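Local coordinates for probable outer membrane protein (Pseudomonas aeruginosa, PDB 3DWO), which probably carries long-chain fatty acids or other hydrophobic compounds across the outer membrane, as a beta-barrel channel of the FadL family, at residues Arg369-Asp375 and Val409-Thr413; Lys57-Tyr63 and Arg423-Thr429; Ser313-Leu317 and Ser328-Tyr333. All coordinates share one frame; numbering follows the deposited sequence.

Interaction 1: residues Arg369-Asp375 and Val409-Thr413. With C8E ((hydroxyethyloxy)tri(ethyloxy)octane), chain E; C8E ((hydroxyethyloxy)tri(ethyloxy)octane), chain D.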
loop_
_atom_site.group_PDB
_atom_site.type_symbol
_atom_site.label_atom_id
_atom_site.label_comp_id
_atom_site.label_asym_id
_atom_site.label_seq_id
_atom_site.Cartn_x
_atom_site.Cartn_y
_atom_site.Cartn_z
ATOM N N ARG A 369 -5.452 2.604 14.303
ATOM C CA ARG A 369 -5.273 3.467 13.142
ATOM C C ARG A 369 -4.612 4.788 13.522
ATOM O O ARG A 369 -4.961 5.406 14.530
ATOM C CB ARG A 369 -6.606 3.735 12.453
ATOM C CG ARG A 369 -6.486 4.471 11.111
ATOM C CD ARG A 369 -7.791 4.353 10.352
ATOM N NE ARG A 369 -8.886 4.472 11.293
ATOM C CZ ARG A 369 -9.846 3.571 11.459
ATOM N NH1 ARG A 369 -9.871 2.464 10.734
ATOM N NH2 ARG A 369 -10.765 3.776 12.382
ATOM N N ASP A 370 -3.649 5.211 12.708
ATOM C CA ASP A 370 -2.939 6.456 12.957
ATOM C C ASP A 370 -2.845 7.282 11.674
ATOM O O ASP A 370 -3.352 6.876 10.636
ATOM C CB ASP A 370 -1.551 6.165 13.537
ATOM C CG ASP A 370 -0.663 5.411 12.577
ATOM O OD1 ASP A 370 -1.053 5.272 11.398
ATOM O OD2 ASP A 370 0.432 4.971 13.000
ATOM N N PRO A 371 -2.197 8.456 11.733
ATOM C CA PRO A 371 -2.063 9.331 10.557
ATOM C C PRO A 371 -1.253 8.808 9.369
ATOM O O PRO A 371 -1.395 9.321 8.261
ATOM C CB PRO A 371 -1.449 10.605 11.146
ATOM C CG PRO A 371 -1.918 10.570 12.590
ATOM C CD PRO A 371 -1.691 9.134 12.938
ATOM N N ARG A 372 -0.404 7.806 9.591
ATOM C CA ARG A 372 0.408 7.253 8.499
ATOM C C ARG A 372 -0.461 6.643 7.401
ATOM O O ARG A 372 -0.286 6.941 6.217
ATOM C CB ARG A 372 1.361 6.169 9.016
ATOM C CG ARG A 372 2.308 6.634 10.083
ATOM C CD ARG A 372 3.498 5.690 10.243
ATOM N NE ARG A 372 4.541 6.359 11.015
ATOM C CZ ARG A 372 4.752 6.188 12.313
ATOM N NH1 ARG A 372 4.007 5.345 13.018
ATOM N NH2 ARG A 372 5.691 6.902 12.914
ATOM N N ILE A 373 -1.388 5.780 7.814
ATOM C CA ILE A 373 -2.305 5.089 6.906
ATOM C C ILE A 373 -3.706 5.205 7.518
ATOM O O ILE A 373 -4.213 4.256 8.115
ATOM C CB ILE A 373 -1.970 3.582 6.798
ATOM C CG1 ILE A 373 -0.472 3.374 6.537
ATOM C CG2 ILE A 373 -2.794 2.954 5.684
ATOM C CD1 ILE A 373 -0.004 3.834 5.169
ATOM N N PRO A 374 -4.342 6.374 7.386
ATOM C CA PRO A 374 -5.681 6.558 7.951
ATOM C C PRO A 374 -6.803 6.185 6.987
ATOM O O PRO A 374 -7.625 7.035 6.654
ATOM C CB PRO A 374 -5.697 8.042 8.272
ATOM C CG PRO A 374 -4.983 8.618 7.050
ATOM C CD PRO A 374 -3.805 7.650 6.868
ATOM N N ASP A 375 -6.868 4.936 6.535
ATOM C CA ASP A 375 -7.945 4.609 5.605
ATOM C C ASP A 375 -9.119 3.857 6.219
ATOM O O ASP A 375 -9.089 3.450 7.380
ATOM C CB ASP A 375 -7.404 3.854 4.373
ATOM C CG ASP A 375 -7.229 2.381 4.613
ATOM O OD1 ASP A 375 -6.749 2.013 5.705
ATOM O OD2 ASP A 375 -7.556 1.591 3.700
ATOM N N VAL A 409 -13.095 8.061 8.772
ATOM C CA VAL A 409 -12.772 7.214 9.913
ATOM C C VAL A 409 -12.214 7.976 11.092
ATOM O O VAL A 409 -11.647 9.056 10.943
ATOM C CB VAL A 409 -11.743 6.122 9.541
ATOM C CG1 VAL A 409 -12.428 4.994 8.786
ATOM C CG2 VAL A 409 -10.619 6.737 8.699
ATOM N N PRO A 410 -12.376 7.416 12.295
ATOM C CA PRO A 410 -11.872 8.053 13.511
ATOM C C PRO A 410 -10.417 7.691 13.787
ATOM O O PRO A 410 -9.934 6.641 13.372
ATOM C CB PRO A 410 -12.802 7.507 14.588
ATOM C CG PRO A 410 -13.037 6.093 14.103
ATOM C CD PRO A 410 -13.276 6.291 12.618
ATOM N N LEU A 411 -9.721 8.593 14.467
ATOM C CA LEU A 411 -8.343 8.382 14.872
ATOM C C LEU A 411 -8.363 8.616 16.375
ATOM O O LEU A 411 -8.654 9.721 16.832
ATOM C CB LEU A 411 -7.401 9.380 14.192
ATOM C CG LEU A 411 -6.770 8.929 12.871
ATOM C CD1 LEU A 411 -7.841 8.494 11.909
ATOM C CD2 LEU A 411 -5.963 10.068 12.278
ATOM N N LYS A 412 -8.075 7.565 17.134
ATOM C CA LYS A 412 -8.074 7.630 18.590
ATOM C C LYS A 412 -6.717 7.167 19.082
ATOM O O LYS A 412 -6.589 6.650 20.188
ATOM C CB LYS A 412 -9.148 6.696 19.146
ATOM C CG LYS A 412 -10.562 6.984 18.658
ATOM C CD LYS A 412 -11.144 8.222 19.324
ATOM C CE LYS A 412 -12.642 8.330 19.046
ATOM N NZ LYS A 412 -13.273 9.466 19.778
ATOM N N THR A 413 -5.710 7.365 18.241
ATOM C CA THR A 413 -4.342 6.952 18.519
ATOM C C THR A 413 -3.756 7.391 19.859
ATOM O O THR A 413 -3.837 8.555 20.242
ATOM C CB THR A 413 -3.404 7.448 17.406
ATOM O OG1 THR A 413 -4.114 7.460 16.161
ATOM C CG2 THR A 413 -2.198 6.522 17.276
HETATM C C1 C8E E . 4.966 6.346 -4.501
HETATM C C2 C8E E . 3.745 6.258 -3.713
HETATM C C3 C8E E . 3.016 5.002 -3.869
HETATM C C4 C8E E . 1.960 5.227 -4.839
HETATM C C5 C8E E . 0.713 4.617 -4.333
HETATM C C6 C8E E . -0.214 4.416 -5.425
HETATM C C7 C8E E . -1.407 4.072 -4.681
HETATM C C8 C8E E . -2.539 4.791 -5.279
HETATM O O9 C8E E . -3.908 4.465 -5.178
HETATM C C10 C8E E . -4.371 3.221 -5.661
HETATM C C11 C8E E . -5.841 3.233 -5.376
HETATM O O12 C8E E . -6.093 3.445 -3.973
HETATM C C13 C8E E . -7.461 3.816 -3.637
HETATM C C14 C8E E . -7.902 4.716 -2.440
HETATM O O15 C8E E . -7.437 6.025 -2.000
HETATM C C16 C8E E . -6.352 5.898 -1.058
HETATM C C17 C8E E . -6.788 5.817 0.413
HETATM O O18 C8E E . -6.605 6.898 1.349
HETATM C C19 C8E E . -5.327 6.820 2.042
HETATM C C20 C8E E . -5.191 6.548 3.584
HETATM O O21 C8E E . -4.767 5.252 4.015
HETATM C C1 C8E D . -2.618 2.190 10.213
HETATM C C2 C8E D . -1.234 2.629 10.068
HETATM C C3 C8E D . -0.283 1.588 9.700
HETATM C C4 C8E D . 1.003 2.235 9.509
HETATM C C5 C8E D . 1.861 1.358 8.674
HETATM C C6 C8E D . 2.939 2.128 8.082
HETATM C C7 C8E D . 3.889 1.062 7.810
HETATM C C8 C8E D . 4.545 1.316 6.505
HETATM O O9 C8E D . 5.939 1.303 6.233
HETATM C C10 C8E D . 6.778 2.210 6.921
HETATM C C11 C8E D . 8.163 1.939 6.423
HETATM O O12 C8E D . 8.858 1.050 7.315
HETATM C C13 C8E D . 9.989 1.627 8.037
HETATM C C14 C8E D . 9.917 2.437 9.370
HETATM O O15 C8E D . 10.638 2.297 10.631
HETATM C C16 C8E D . 9.948 1.431 11.557
HETATM C C17 C8E D . 8.960 2.148 12.497
HETATM O O18 C8E D . 8.969 3.574 12.719
HETATM C C19 C8E D . 9.812 3.980 13.831
HETATM C C20 C8E D . 9.280 4.814 15.055
HETATM O O21 C8E D . 9.403 6.245 15.030
HETATM O O HOH W 1 -7.105 5.289 16.017
#
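Arg369 and Pro410 show how an arginine can grip a strand through one backbone carbonyl: both NE and NH2 donate side-on to the same oxygen. NH2 reaches Pro410 O at 3.1 Å on a lone pair, and NE, at 3.2 Å from that oxygen, comes in tilted from the carbonyl plane. The oxygen lies in the guanidinium plane, so the pair of bonds fixes the rotation of the group. A bend at chi3 (39°) turns the head toward the strand, and Asn366 and Thr364 take further bonds from NH2 and NH1. A second polar link runs the other way, Thr413 OG1 donating to Arg369 O at 2.8 Å in the carbonyl plane; a water also donates to Arg369 O and accepts from Lys412 N, giving this carbonyl two partners.

Packing begins with Val409, whose CB lies over one guanidinium face, toward its rim, while CG2 approaches Pro374 O. The apolar contacts belong to Leu411, which divides its methyls between two prolines, CD2 meeting Pro371 CG at 4.1 Å and CD1 meeting Pro374 CB.

Detergent lines the far side of the loop: Ile373 CG1 packs on the octyl chain of one C8E (3.5 Å to C4), and Ile373 CG2 nears the terminal oxygen of another. Asp370 and Arg372 form a salt bridge there, sharing Tyr331 as a further partner.

The loop between strands 351-360 and 378-388 thus packs on the end of strand 395-411, which pairs with strand 423-441; Pro371 touches Leu424 and Pro374 touches Ala428 of that strand.

Interaction 2: residues Lys57-Tyr63 and Arg423-Thr429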
loop_
_atom_site.group_PDB
_atom_site.type_symbol
_atom_site.label_atom_id
_atom_site.label_comp_id
_atom_site.label_asym_id
_atom_site.label_seq_id
_atom_site.Cartn_x
_atom_site.Cartn_y
_atom_site.Cartn_z
ATOM N N LYS A 57 -6.817 14.283 4.666
ATOM C CA LYS A 57 -6.936 15.372 5.623
ATOM C C LYS A 57 -7.358 14.896 7.012
ATOM O O LYS A 57 -7.977 13.844 7.168
ATOM C CB LYS A 57 -7.953 16.405 5.137
ATOM C CG LYS A 57 -7.527 17.205 3.924
ATOM C CD LYS A 57 -8.626 18.192 3.567
ATOM C CE LYS A 57 -8.359 18.899 2.242
ATOM N NZ LYS A 57 -9.529 19.746 1.858
ATOM N N TYR A 58 -7.028 15.703 8.013
ATOM C CA TYR A 58 -7.358 15.412 9.395
ATOM C C TYR A 58 -8.127 16.580 9.968
ATOM O O TYR A 58 -7.862 17.732 9.637
ATOM C CB TYR A 58 -6.084 15.210 10.212
ATOM C CG TYR A 58 -6.310 14.950 11.689
ATOM C CD1 TYR A 58 -6.205 15.977 12.635
ATOM C CD2 TYR A 58 -6.601 13.666 12.148
ATOM C CE1 TYR A 58 -6.380 15.721 14.011
ATOM C CE2 TYR A 58 -6.782 13.404 13.511
ATOM C CZ TYR A 58 -6.669 14.430 14.434
ATOM O OH TYR A 58 -6.842 14.139 15.774
ATOM N N ASN A 59 -9.083 16.271 10.830
ATOM C CA ASN A 59 -9.874 17.289 11.492
ATOM C C ASN A 59 -10.034 16.737 12.907
ATOM O O ASN A 59 -10.584 15.657 13.094
ATOM C CB ASN A 59 -11.238 17.439 10.812
ATOM C CG ASN A 59 -11.843 18.814 11.020
ATOM O OD1 ASN A 59 -11.449 19.787 10.367
ATOM N ND2 ASN A 59 -12.795 18.907 11.942
ATOM N N GLY A 60 -9.538 17.465 13.900
ATOM C CA GLY A 60 -9.647 16.977 15.256
ATOM C C GLY A 60 -8.647 17.574 16.224
ATOM O O GLY A 60 -8.064 18.628 15.974
ATOM N N ASP A 61 -8.444 16.872 17.332
ATOM C CA ASP A 61 -7.555 17.327 18.389
ATOM C C ASP A 61 -6.392 16.379 18.627
ATOM O O ASP A 61 -6.371 15.255 18.124
ATOM C CB ASP A 61 -8.338 17.464 19.702
ATOM C CG ASP A 61 -9.637 18.237 19.532
ATOM O OD1 ASP A 61 -9.596 19.331 18.925
ATOM O OD2 ASP A 61 -10.692 17.752 20.015
ATOM N N ALA A 62 -5.436 16.858 19.419
ATOM C CA ALA A 62 -4.250 16.105 19.801
ATOM C C ALA A 62 -3.891 16.599 21.198
ATOM O O ALA A 62 -4.041 17.791 21.496
ATOM C CB ALA A 62 -3.106 16.372 18.828
ATOM N N TYR A 63 -3.431 15.686 22.050
ATOM C CA TYR A 63 -3.072 16.027 23.424
ATOM C C TYR A 63 -1.713 15.469 23.815
ATOM O O TYR A 63 -1.269 14.473 23.254
ATOM C CB TYR A 63 -4.110 15.465 24.400
ATOM C CG TYR A 63 -5.534 15.887 24.116
ATOM C CD1 TYR A 63 -6.318 15.201 23.181
ATOM C CD2 TYR A 63 -6.101 16.971 24.786
ATOM C CE1 TYR A 63 -7.643 15.587 22.926
ATOM C CE2 TYR A 63 -7.418 17.367 24.538
ATOM C CZ TYR A 63 -8.180 16.671 23.611
ATOM O OH TYR A 63 -9.476 17.069 23.382
ATOM N N ARG A 423 -2.007 11.524 22.626
ATOM C CA ARG A 423 -3.124 10.845 21.983
ATOM C C ARG A 423 -3.879 11.749 21.024
ATOM O O ARG A 423 -3.897 12.971 21.180
ATOM C CB ARG A 423 -4.102 10.297 23.027
ATOM C CG ARG A 423 -4.998 11.330 23.669
ATOM C CD ARG A 423 -5.960 10.660 24.659
ATOM N NE ARG A 423 -6.701 11.635 25.451
ATOM C CZ ARG A 423 -7.777 12.291 25.028
ATOM N NH1 ARG A 423 -8.257 12.073 23.813
ATOM N NH2 ARG A 423 -8.365 13.180 25.820
ATOM N N LEU A 424 -4.509 11.135 20.032
ATOM C CA LEU A 424 -5.286 11.877 19.050
ATOM C C LEU A 424 -6.776 11.634 19.276
ATOM O O LEU A 424 -7.177 10.609 19.826
ATOM C CB LEU A 424 -4.918 11.421 17.633
ATOM C CG LEU A 424 -3.443 11.488 17.214
ATOM C CD1 LEU A 424 -3.277 10.877 15.836
ATOM C CD2 LEU A 424 -2.970 12.938 17.221
ATOM N N ASP A 425 -7.592 12.591 18.858
ATOM C CA ASP A 425 -9.038 12.455 18.960
ATOM C C ASP A 425 -9.621 13.234 17.792
ATOM O O ASP A 425 -9.869 14.434 17.902
ATOM C CB ASP A 425 -9.567 13.030 20.269
ATOM C CG ASP A 425 -11.070 12.844 20.410
ATOM O OD1 ASP A 425 -11.666 13.449 21.327
ATOM O OD2 ASP A 425 -11.650 12.082 19.603
ATOM N N GLY A 426 -9.808 12.553 16.668
ATOM C CA GLY A 426 -10.341 13.208 15.493
ATOM C C GLY A 426 -10.680 12.218 14.402
ATOM O O GLY A 426 -10.901 11.041 14.671
ATOM N N ARG A 427 -10.732 12.692 13.163
ATOM C CA ARG A 427 -11.056 11.818 12.045
ATOM C C ARG A 427 -10.352 12.217 10.761
ATOM O O ARG A 427 -10.057 13.390 10.525
ATOM C CB ARG A 427 -12.566 11.791 11.828
ATOM C CG ARG A 427 -13.216 13.149 11.922
ATOM C CD ARG A 427 -14.715 13.027 12.139
ATOM N NE ARG A 427 -15.052 12.026 13.150
ATOM C CZ ARG A 427 -15.386 10.764 12.881
ATOM N NH1 ARG A 427 -15.433 10.337 11.625
ATOM N NH2 ARG A 427 -15.665 9.923 13.868
ATOM N N ALA A 428 -10.081 11.222 9.933
ATOM C CA ALA A 428 -9.406 11.449 8.673
ATOM C C ALA A 428 -10.402 11.320 7.543
ATOM O O ALA A 428 -11.279 10.453 7.559
ATOM C CB ALA A 428 -8.280 10.441 8.495
ATOM N N THR A 429 -10.273 12.207 6.570
ATOM C CA THR A 429 -11.133 12.192 5.408
ATOM C C THR A 429 -10.207 12.009 4.223
ATOM O O THR A 429 -9.249 12.765 4.055
ATOM C CB THR A 429 -11.901 13.510 5.252
ATOM O OG1 THR A 429 -12.827 13.655 6.336
ATOM C CG2 THR A 429 -12.667 13.515 3.937
HETATM O O HOH W 2 -11.014 15.956 21.724
#
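Strand 44-63 pairs with strand 423-441 in the antiparallel ladder that closes the barrel, Lys57 to Tyr63 running against Arg423 to Thr429. Lys57, Asn59, Asp61 and Tyr63 form hydrogen-bonded pairs with Thr429, Arg427, Asp425 and Arg423, each with two N-H to O=C bonds; the straightest, Asp61 N to Asp425 O, measures 2.9 Å at 172°.

The ladder bends where the chain turns at Gly60. Gly60 and Gly426 face each other with CA atoms 3.8 Å apart, and the strands can come this close because both residues lack side chains. Gly60 also has a backbone conformation open mainly to glycine. Tyr58 lies across this bare patch: with CG anti to the backbone N (chi1 178°), its ring slants past Gly426 CA and its hydroxyl donates to Asp61 O at 2.6 Å. Asp425 N reaches that oxygen from the opposite face of the carbonyl plane, so two donors grip it. On the same face of the ladder Ala62 CB touches Leu424 CD2 at 3.8 Å, while Trp130 meets the Tyr58 ring edge-to-face.

On the other face the Arg423 guanidinium lies flat on Tyr63, planes 26° apart and centres 4.2 Å apart, an off-centre cation-pi stack with NH2 over the ring. Asp425 CB sits at the ring edge. One water donates to Asp61 OD2 and Asp425 OD1 and accepts from Tyr63 OH, which probably eases the closeness of two carboxylates; Lys412 offers Asp425 a salt bridge as well.

Such first-to-last strand pairing is characteristic of closed outer-membrane beta-barrels.

Interaction 3: residues Ser313-Leu317 and Ser328-Tyr333; sequences SFQDL and SIPYTY. With C8E ((hydroxyethyloxy)tri(ethyloxy)octane), chain D.
Phe314 sets its edge against the face of Tyr333, CD2 standing 3.3 Å above the centre of the tyrosine ring, in a T-shaped pair with planes at 72°. Toward Tyr331 the same phenylalanine is nearly parallel (14°) but slid aside, so the two rings barely overlap and meet through Phe314 CE2 and Tyr331 CD2 at 3.5 Å. One face of Tyr331 carries the C8E alkyl chain, with C3 toward the rim, and Leu317 CB lies at its edge in plane. This aromatic cluster sits at the base of the beta hairpin made by strands 316-321 and 324-330.

The three rings, with Leu317, pack along one side of a bound C8E. Phe314 CZ comes within 3.8 Å of C8E C5, and Leu317 CD1 follows the ligand further along. A chi1 of -172° swings the Phe314 ring away from the backbone nitrogen, and the side chain extends beside those of both tyrosines, in the same direction. The Tyr331 hydroxyl is held by Asp370 and Arg372, which helps fix the ring against the alkyl chain, and Trp311 meets Tyr333 edge-to-face.

Backbone bonds tie the base together. Leu317 and Ile329 form a hydrogen-bonded antiparallel pair, with Asp316 and Pro330 as the adjoining non-hydrogen-bonded pair. Beyond it the chain leaves regular pairing: Tyr333 N donates at 3.0 Å to the carbonyl O of Phe314, the central residue of an inverse gamma turn. Gln315 O, in turn, receives Tyr331 N and Thr332 N, each at 2.9 Å from it and both arriving above the same face of its carbonyl plane.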
loop_
_atom_site.group_PDB
_atom_site.type_symbol
_atom_site.label_atom_id
_atom_site.label_comp_id
_atom_site.label_asym_id
_atom_site.label_seq_id
_atom_site.Cartn_x
_atom_site.Cartn_y
_atom_site.Cartn_z
ATOM N N SER A 313 -1.138 -10.666 9.055
ATOM C CA SER A 313 0.281 -10.864 9.306
ATOM C C SER A 313 0.922 -9.549 9.757
ATOM O O SER A 313 1.982 -9.555 10.379
ATOM C CB SER A 313 0.989 -11.405 8.054
ATOM O OG SER A 313 1.030 -10.444 7.015
ATOM N N PHE A 314 0.288 -8.421 9.447
ATOM C CA PHE A 314 0.828 -7.134 9.873
ATOM C C PHE A 314 0.337 -6.850 11.291
ATOM O O PHE A 314 -0.638 -6.126 11.499
ATOM C CB PHE A 314 0.386 -6.006 8.936
ATOM C CG PHE A 314 1.070 -4.697 9.215
ATOM C CD1 PHE A 314 2.460 -4.595 9.127
ATOM C CD2 PHE A 314 0.335 -3.573 9.583
ATOM C CE1 PHE A 314 3.108 -3.394 9.400
ATOM C CE2 PHE A 314 0.975 -2.359 9.860
ATOM C CZ PHE A 314 2.361 -2.269 9.769
ATOM N N GLN A 315 1.022 -7.444 12.262
ATOM C CA GLN A 315 0.679 -7.300 13.667
ATOM C C GLN A 315 1.314 -6.073 14.298
ATOM O O GLN A 315 0.720 -5.435 15.167
ATOM C CB GLN A 315 1.115 -8.557 14.430
ATOM C CG GLN A 315 0.214 -9.763 14.188
ATOM C CD GLN A 315 -1.177 -9.546 14.773
ATOM O OE1 GLN A 315 -1.310 -9.186 15.939
ATOM N NE2 GLN A 315 -2.212 -9.762 13.967
ATOM N N ASP A 316 2.523 -5.736 13.865
ATOM C CA ASP A 316 3.211 -4.578 14.419
ATOM C C ASP A 316 4.324 -4.058 13.515
ATOM O O ASP A 316 4.755 -4.739 12.582
ATOM C CB ASP A 316 3.808 -4.941 15.772
ATOM C CG ASP A 316 4.877 -6.007 15.660
ATOM O OD1 ASP A 316 4.618 -7.050 15.018
ATOM O OD2 ASP A 316 5.978 -5.807 16.211
ATOM N N LEU A 317 4.779 -2.843 13.801
ATOM C CA LEU A 317 5.869 -2.235 13.050
ATOM C C LEU A 317 6.949 -2.089 14.103
ATOM O O LEU A 317 6.807 -1.301 15.038
ATOM C CB LEU A 317 5.481 -0.848 12.525
ATOM C CG LEU A 317 5.839 -0.465 11.079
ATOM C CD1 LEU A 317 5.915 1.051 10.980
ATOM C CD2 LEU A 317 7.155 -1.081 10.651
ATOM N N SER A 328 8.481 -0.705 19.296
ATOM C CA SER A 328 7.566 -1.603 18.604
ATOM C C SER A 328 6.164 -0.993 18.674
ATOM O O SER A 328 5.653 -0.718 19.754
ATOM C CB SER A 328 7.574 -2.982 19.263
ATOM O OG SER A 328 6.845 -3.910 18.480
ATOM N N ILE A 329 5.556 -0.777 17.517
ATOM C CA ILE A 329 4.228 -0.182 17.439
ATOM C C ILE A 329 3.196 -1.205 16.952
ATOM O O ILE A 329 3.268 -1.697 15.826
ATOM C CB ILE A 329 4.244 1.035 16.479
ATOM C CG1 ILE A 329 5.303 2.033 16.948
ATOM C CG2 ILE A 329 2.866 1.704 16.439
ATOM C CD1 ILE A 329 5.523 3.196 15.998
ATOM N N PRO A 330 2.223 -1.544 17.806
ATOM C CA PRO A 330 1.204 -2.518 17.399
ATOM C C PRO A 330 0.210 -1.934 16.405
ATOM O O PRO A 330 -0.181 -0.777 16.508
ATOM C CB PRO A 330 0.536 -2.894 18.719
ATOM C CG PRO A 330 1.600 -2.603 19.752
ATOM C CD PRO A 330 2.158 -1.298 19.255
ATOM N N TYR A 331 -0.193 -2.739 15.434
ATOM C CA TYR A 331 -1.155 -2.296 14.446
ATOM C C TYR A 331 -2.276 -3.313 14.320
ATOM O O TYR A 331 -3.410 -2.953 14.015
ATOM C CB TYR A 331 -0.465 -2.063 13.102
ATOM C CG TYR A 331 0.230 -0.721 13.032
ATOM C CD1 TYR A 331 -0.499 0.465 13.127
ATOM C CD2 TYR A 331 1.617 -0.634 12.888
ATOM C CE1 TYR A 331 0.133 1.711 13.080
ATOM C CE2 TYR A 331 2.262 0.608 12.842
ATOM C CZ TYR A 331 1.516 1.775 12.935
ATOM O OH TYR A 331 2.145 3.004 12.868
ATOM N N THR A 332 -1.946 -4.577 14.572
ATOM C CA THR A 332 -2.905 -5.680 14.520
ATOM C C THR A 332 -3.963 -5.581 13.419
ATOM O O THR A 332 -5.161 -5.590 13.694
ATOM C CB THR A 332 -3.631 -5.834 15.874
ATOM O OG1 THR A 332 -4.190 -4.574 16.260
ATOM C CG2 THR A 332 -2.655 -6.288 16.953
ATOM N N TYR A 333 -3.511 -5.484 12.174
ATOM C CA TYR A 333 -4.413 -5.413 11.028
ATOM C C TYR A 333 -5.294 -6.657 10.973
ATOM O O TYR A 333 -4.903 -7.722 11.444
ATOM C CB TYR A 333 -3.605 -5.334 9.734
ATOM C CG TYR A 333 -3.189 -3.943 9.317
ATOM C CD1 TYR A 333 -3.083 -2.904 10.246
ATOM C CD2 TYR A 333 -2.884 -3.670 7.989
ATOM C CE1 TYR A 333 -2.686 -1.622 9.849
ATOM C CE2 TYR A 333 -2.484 -2.403 7.584
ATOM C CZ TYR A 333 -2.389 -1.384 8.513
ATOM O OH TYR A 333 -2.023 -0.127 8.083
HETATM C C1 C8E D . -2.618 2.190 10.213
HETATM C C2 C8E D . -1.234 2.629 10.068
HETATM C C3 C8E D . -0.283 1.588 9.700
HETATM C C4 C8E D . 1.003 2.235 9.509
HETATM C C5 C8E D . 1.861 1.358 8.674
HETATM C C6 C8E D . 2.939 2.128 8.082
HETATM C C7 C8E D . 3.889 1.062 7.810
HETATM C C8 C8E D . 4.545 1.316 6.505
HETATM O O9 C8E D . 5.939 1.303 6.233
HETATM C C10 C8E D . 6.778 2.210 6.921
HETATM C C11 C8E D . 8.163 1.939 6.423
HETATM O O12 C8E D . 8.858 1.050 7.315
HETATM C C13 C8E D . 9.989 1.627 8.037
HETATM C C14 C8E D . 9.917 2.437 9.370
HETATM O O15 C8E D . 10.638 2.297 10.631
HETATM C C16 C8E D . 9.948 1.431 11.557
HETATM C C17 C8E D . 8.960 2.148 12.497
HETATM O O18 C8E D . 8.969 3.574 12.719
HETATM C C19 C8E D . 9.812 3.980 13.831
HETATM C C20 C8E D . 9.280 4.814 15.055
HETATM O O21 C8E D . 9.403 6.245 15.030
#

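Along the chain interaction 3 closes before interaction 1 opens, and interaction 2, joining strands near the two ends, encloses both. Interactions 1 and 2 have centres about 8 Å apart and sit on the neighbouring strands 395-411 (interaction 1) and 423-441 (interaction 2), where Leu411 N bonds to Gly426 O and Thr413 O to Leu424 N. Interaction 3, on the separate hairpin of strands 316-321 and 324-330, is centred about 14 Å from interaction 1 and meets it through Tyr331; interaction 2 lies about 21 Å from it, between centres. One C8E touches both 1 and 3, so the loop and the hairpin together contact a hydrophobic molecule, as might suit a channel for hydrophobic compounds.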